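Local coordinates for protein putative NADPH-dependent oxidoreductase (Desulfitobacterium hafniense DCB-2, PDB 3DB2) that probably catalyses NADPH-dependent oxidation or reduction of a substrate not yet identified, as a two-domain Rossmann-fold dehydrogenase of the GFO/IDH/MocA family, at residues 207-219 against 227-239. Sequence-based numbering, arbitrary orientation.
Sequences MYTEVENITVNQT and KQAYLGTNWACPG
Asn217 pairs with Thr233, and Thr219 with Leu231, as hydrogen-bonded pairs of the antiparallel hairpin of strands 216-223 and 228-234; the axes of segments 216-219 and 228-234 come within 4.7 Å, with directions 177° from each other. The hairpin belongs to the large mixed sheet of the GFO/IDH/MocA-type C-terminal domain, with strand 197-205 beside strand 216-223. Beyond the strand the pairing continues, since Trp235 N still donates to Thr215 O (2.6 Å). On the face carrying Asn217 and Thr233, the ND2 of Asn217 reaches Thr233 OG1 at 3.1 Å, the acceptor lying a little out of the amide plane. A water 2.7 Å from Thr233 OG1 donates to Leu231 O and to Thr219 OG1. Asn202 of strand 197-205 bonds both Asn217 OD1 and Thr219 OG1, while Gly176 O takes a second bond from Asn217 ND2.

The opposite face is built differently. Gln218 NE2 donates to Tyr230 OH (3.0 Å), the amide standing 83° from the phenol ring, while Gln218 CB meets the ring edge in its plane. Tyr230 has CG opposite its backbone N (chi1 161°), which lays the ring along the strand over Gly232, whose N is 3.5 Å above the ring plane, offset toward the rim. Val216 CG2 packs alongside the amide of Asn234, whose OD1 accepts from Ala236 N (2.8 Å) in an Asx turn.

Glu151 of the second subunit binds Tyr230 OH, and Ser148 of that subunit binds Asn234 ND2. The chemistry thus divides by face: on one, the Asn202 amide ties Asn217 and Thr219 to strand 197-205 while water links the hairpin strands; the other contributes polar groups to the dimer interface.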
loop_
_atom_site.group_PDB
_atom_site.type_symbol
_atom_site.label_atom_id
_atom_site.label_comp_id
_atom_site.label_asym_id
_atom_site.label_seq_id
_atom_site.Cartn_x
_atom_site.Cartn_y
_atom_site.Cartn_z
HETATM N N MSE C 207 -5.271 8.046 15.743
HETATM C CA MSE C 207 -3.874 8.245 16.021
HETATM C C MSE C 207 -3.513 9.735 16.016
HETATM O O MSE C 207 -3.885 10.480 15.106
HETATM C CB MSE C 207 -2.937 7.553 15.018
HETATM C CG MSE C 207 -3.254 6.078 14.728
HETATM SE SE MSE C 207 -1.598 5.279 14.042
HETATM C CE MSE C 207 -2.341 3.628 13.305
ATOM N N TYR C 208 -2.757 10.162 17.017
ATOM C CA TYR C 208 -2.132 11.479 17.024
ATOM C C TYR C 208 -3.233 12.531 16.941
ATOM O O TYR C 208 -3.140 13.522 16.233
ATOM C CB TYR C 208 -1.117 11.655 15.882
ATOM C CG TYR C 208 -0.153 10.471 15.915
ATOM C CD1 TYR C 208 0.405 10.088 17.122
ATOM C CD2 TYR C 208 0.154 9.749 14.764
ATOM C CE1 TYR C 208 1.276 9.019 17.215
ATOM C CE2 TYR C 208 1.021 8.689 14.859
ATOM C CZ TYR C 208 1.576 8.320 16.063
ATOM O OH TYR C 208 2.436 7.254 16.122
ATOM N N THR C 209 -4.324 12.307 17.690
ATOM C CA THR C 209 -5.449 13.231 17.564
ATOM C C THR C 209 -6.203 13.401 18.880
ATOM O O THR C 209 -6.149 12.547 19.769
ATOM C CB THR C 209 -6.427 12.743 16.493
ATOM O OG1 THR C 209 -7.492 13.700 16.346
ATOM C CG2 THR C 209 -7.074 11.445 16.948
ATOM N N GLU C 210 -6.929 14.513 18.974
ATOM C CA GLU C 210 -7.807 14.763 20.120
ATOM C C GLU C 210 -9.209 14.248 19.856
ATOM O O GLU C 210 -10.037 14.232 20.771
ATOM C CB GLU C 210 -7.808 16.261 20.459
ATOM C CG GLU C 210 -6.470 16.957 20.278
ATOM C CD GLU C 210 -5.903 17.604 21.526
ATOM O OE1 GLU C 210 -6.293 18.749 21.863
ATOM O OE2 GLU C 210 -5.040 16.987 22.198
ATOM N N VAL C 211 -9.545 13.805 18.637
ATOM C CA VAL C 211 -10.923 13.409 18.379
ATOM C C VAL C 211 -11.125 11.918 18.664
ATOM O O VAL C 211 -10.125 11.197 18.767
ATOM C CB VAL C 211 -11.390 13.686 16.947
ATOM C CG1 VAL C 211 -11.510 15.180 16.699
ATOM C CG2 VAL C 211 -10.435 13.044 15.937
ATOM N N GLU C 212 -12.390 11.516 18.789
ATOM C CA GLU C 212 -12.725 10.142 19.143
ATOM C C GLU C 212 -12.823 9.258 17.896
ATOM O O GLU C 212 -12.957 8.034 17.948
ATOM C CB GLU C 212 -14.046 10.055 19.895
ATOM C CG GLU C 212 -15.279 10.299 19.047
ATOM C CD GLU C 212 -15.746 11.747 19.146
ATOM O OE1 GLU C 212 -14.890 12.656 18.975
ATOM O OE2 GLU C 212 -16.955 11.976 19.381
ATOM N N ASN C 213 -12.778 9.862 16.709
ATOM C CA ASN C 213 -12.935 9.017 15.521
ATOM C C ASN C 213 -11.626 8.344 15.095
ATOM O O ASN C 213 -10.517 8.745 15.469
ATOM C CB ASN C 213 -13.470 9.877 14.392
ATOM C CG ASN C 213 -14.367 9.129 13.427
ATOM O OD1 ASN C 213 -14.558 7.922 13.524
ATOM N ND2 ASN C 213 -14.921 9.910 12.513
ATOM N N ILE C 214 -11.783 7.302 14.283
ATOM C CA ILE C 214 -10.624 6.744 13.540
ATOM C C ILE C 214 -9.955 7.847 12.774
ATOM O O ILE C 214 -10.672 8.694 12.185
ATOM C CB ILE C 214 -11.149 5.611 12.620
ATOM C CG1 ILE C 214 -11.502 4.353 13.416
ATOM C CG2 ILE C 214 -10.166 5.357 11.495
ATOM C CD1 ILE C 214 -12.315 3.298 12.699
ATOM N N THR C 215 -8.633 7.936 12.722
ATOM C CA THR C 215 -7.956 8.846 11.813
ATOM C C THR C 215 -6.954 8.185 10.864
ATOM O O THR C 215 -6.392 8.917 10.038
ATOM C CB THR C 215 -7.197 9.960 12.552
ATOM O OG1 THR C 215 -6.204 9.521 13.458
ATOM C CG2 THR C 215 -8.187 10.733 13.444
ATOM N N VAL C 216 -6.775 6.874 11.022
ATOM C CA VAL C 216 -5.810 6.108 10.225
ATOM C C VAL C 216 -6.410 4.741 9.923
ATOM O O VAL C 216 -6.804 4.034 10.855
ATOM C CB VAL C 216 -4.470 5.930 10.951
ATOM C CG1 VAL C 216 -3.532 5.008 10.165
ATOM C CG2 VAL C 216 -3.768 7.251 11.221
ATOM N N ASN C 217 -6.545 4.398 8.657
ATOM C CA ASN C 217 -7.042 3.140 8.191
ATOM C C ASN C 217 -6.047 2.543 7.153
ATOM O O ASN C 217 -5.438 3.297 6.413
ATOM C CB ASN C 217 -8.384 3.147 7.482
ATOM C CG ASN C 217 -9.522 3.724 8.314
ATOM O OD1 ASN C 217 -10.085 3.035 9.140
ATOM N ND2 ASN C 217 -9.791 4.986 7.991
ATOM N N GLN C 218 -5.982 1.228 7.169
ATOM C CA GLN C 218 -5.432 0.462 6.052
ATOM C C GLN C 218 -6.493 -0.600 5.727
ATOM O O GLN C 218 -6.857 -1.394 6.577
ATOM C CB GLN C 218 -4.097 -0.124 6.400
ATOM C CG GLN C 218 -3.027 0.963 6.447
ATOM C CD GLN C 218 -1.618 0.457 6.619
ATOM O OE1 GLN C 218 -1.386 -0.390 7.488
ATOM N NE2 GLN C 218 -0.657 0.920 5.830
ATOM N N THR C 219 -6.932 -0.600 4.474
ATOM C CA THR C 219 -8.056 -1.421 4.059
ATOM C C THR C 219 -7.616 -2.327 2.898
ATOM O O THR C 219 -7.006 -1.755 1.976
ATOM C CB THR C 219 -9.234 -0.561 3.570
ATOM O OG1 THR C 219 -9.507 0.396 4.591
ATOM C CG2 THR C 219 -10.447 -1.442 3.353
ATOM N N LYS C 227 -9.249 -9.878 -8.373
ATOM C CA LYS C 227 -8.173 -8.881 -8.308
ATOM C C LYS C 227 -8.182 -8.292 -6.908
ATOM O O LYS C 227 -9.184 -8.480 -6.199
ATOM C CB LYS C 227 -8.362 -7.842 -9.387
ATOM C CG LYS C 227 -8.271 -8.360 -10.813
ATOM C CD LYS C 227 -8.088 -7.161 -11.755
ATOM C CE LYS C 227 -7.885 -7.634 -13.185
ATOM N NZ LYS C 227 -9.070 -8.389 -13.657
ATOM N N GLN C 228 -7.112 -7.601 -6.513
ATOM C CA GLN C 228 -7.026 -7.131 -5.138
ATOM C C GLN C 228 -6.613 -5.668 -5.048
ATOM O O GLN C 228 -5.982 -5.174 -5.983
ATOM C CB GLN C 228 -5.986 -7.930 -4.370
ATOM C CG GLN C 228 -6.356 -9.379 -4.190
ATOM C CD GLN C 228 -5.370 -10.211 -3.412
ATOM O OE1 GLN C 228 -5.122 -11.373 -3.768
ATOM N NE2 GLN C 228 -4.826 -9.661 -2.328
ATOM N N ALA C 229 -6.961 -5.015 -3.949
ATOM C CA ALA C 229 -6.477 -3.647 -3.743
ATOM C C ALA C 229 -6.259 -3.369 -2.246
ATOM O O ALA C 229 -6.859 -4.007 -1.391
ATOM C CB ALA C 229 -7.402 -2.619 -4.339
ATOM N N TYR C 230 -5.373 -2.410 -2.017
ATOM C CA TYR C 230 -5.052 -1.765 -0.763
ATOM C C TYR C 230 -5.511 -0.308 -0.813
ATOM O O TYR C 230 -5.250 0.337 -1.834
ATOM C CB TYR C 230 -3.541 -1.829 -0.512
ATOM C CG TYR C 230 -3.082 -0.810 0.500
ATOM C CD1 TYR C 230 -3.402 -0.962 1.850
ATOM C CD2 TYR C 230 -2.346 0.300 0.106
ATOM C CE1 TYR C 230 -2.973 -0.012 2.759
ATOM C CE2 TYR C 230 -1.922 1.255 1.022
ATOM C CZ TYR C 230 -2.250 1.072 2.346
ATOM O OH TYR C 230 -1.857 1.984 3.307
ATOM N N LEU C 231 -6.156 0.157 0.258
ATOM C CA LEU C 231 -6.467 1.572 0.389
ATOM C C LEU C 231 -5.984 2.085 1.742
ATOM O O LEU C 231 -6.445 1.583 2.758
ATOM C CB LEU C 231 -7.962 1.803 0.235
ATOM C CG LEU C 231 -8.460 3.216 0.572
ATOM C CD1 LEU C 231 -7.823 4.257 -0.330
ATOM C CD2 LEU C 231 -9.966 3.270 0.426
ATOM N N GLY C 232 -5.094 3.056 1.751
ATOM C CA GLY C 232 -4.654 3.721 2.973
ATOM C C GLY C 232 -5.298 5.090 3.042
ATOM O O GLY C 232 -5.285 5.825 2.059
ATOM N N THR C 233 -5.908 5.392 4.183
ATOM C CA THR C 233 -6.545 6.698 4.422
ATOM C C THR C 233 -6.012 7.196 5.763
ATOM O O THR C 233 -6.016 6.452 6.746
ATOM C CB THR C 233 -8.075 6.653 4.427
ATOM O OG1 THR C 233 -8.546 5.570 5.233
ATOM C CG2 THR C 233 -8.595 6.446 3.010
ATOM N N ASN C 234 -5.487 8.404 5.832
ATOM C CA ASN C 234 -4.708 8.813 6.988
ATOM C C ASN C 234 -4.930 10.299 7.227
ATOM O O ASN C 234 -4.847 11.041 6.240
ATOM C CB ASN C 234 -3.265 8.420 6.634
ATOM C CG ASN C 234 -2.330 8.506 7.818
ATOM O OD1 ASN C 234 -2.449 9.507 8.516
ATOM N ND2 ASN C 234 -1.459 7.504 7.993
ATOM N N TRP C 235 -5.218 10.685 8.457
ATOM C CA TRP C 235 -5.465 12.102 8.774
ATOM C C TRP C 235 -4.348 12.658 9.639
ATOM O O TRP C 235 -4.523 13.650 10.329
ATOM C CB TRP C 235 -6.842 12.281 9.439
ATOM C CG TRP C 235 -7.933 12.786 8.542
ATOM C CD1 TRP C 235 -7.835 13.321 7.282
ATOM C CD2 TRP C 235 -9.344 12.811 8.844
ATOM N NE1 TRP C 235 -9.047 13.655 6.800
ATOM C CE2 TRP C 235 -10.012 13.362 7.733
ATOM C CE3 TRP C 235 -10.139 12.433 9.931
ATOM C CZ2 TRP C 235 -11.390 13.549 7.651
ATOM C CZ3 TRP C 235 -11.504 12.621 9.841
ATOM C CH2 TRP C 235 -12.139 13.167 8.726
ATOM N N ALA C 236 -3.206 11.977 9.622
ATOM C CA ALA C 236 -2.105 12.231 10.547
ATOM C C ALA C 236 -0.773 12.461 9.865
ATOM O O ALA C 236 0.257 12.221 10.512
ATOM C CB ALA C 236 -2.023 11.021 11.489
ATOM N N CYS C 237 -0.799 12.882 8.587
ATOM C CA CYS C 237 0.437 13.140 7.864
ATOM C C CYS C 237 0.286 14.112 6.708
ATOM O O CYS C 237 -0.798 14.445 6.252
ATOM C CB CYS C 237 1.011 11.791 7.359
ATOM S SG CYS C 237 -0.120 10.969 6.192
ATOM N N PRO C 238 1.388 14.639 6.181
ATOM C CA PRO C 238 1.276 15.501 5.004
ATOM C C PRO C 238 0.543 14.848 3.834
ATOM O O PRO C 238 0.528 13.615 3.713
ATOM C CB PRO C 238 2.720 15.768 4.628
ATOM C CG PRO C 238 3.429 15.699 5.948
ATOM C CD PRO C 238 2.781 14.526 6.659
ATOM N N GLY C 239 -0.077 15.687 3.000
ATOM C CA GLY C 239 -0.962 15.239 1.948
ATOM C C GLY C 239 -0.310 14.332 0.911
ATOM O O GLY C 239 0.773 14.600 0.380
HETATM O O HOH W 1 -4.813 12.372 13.184
HETATM O O HOH W 2 -8.278 3.102 4.087
#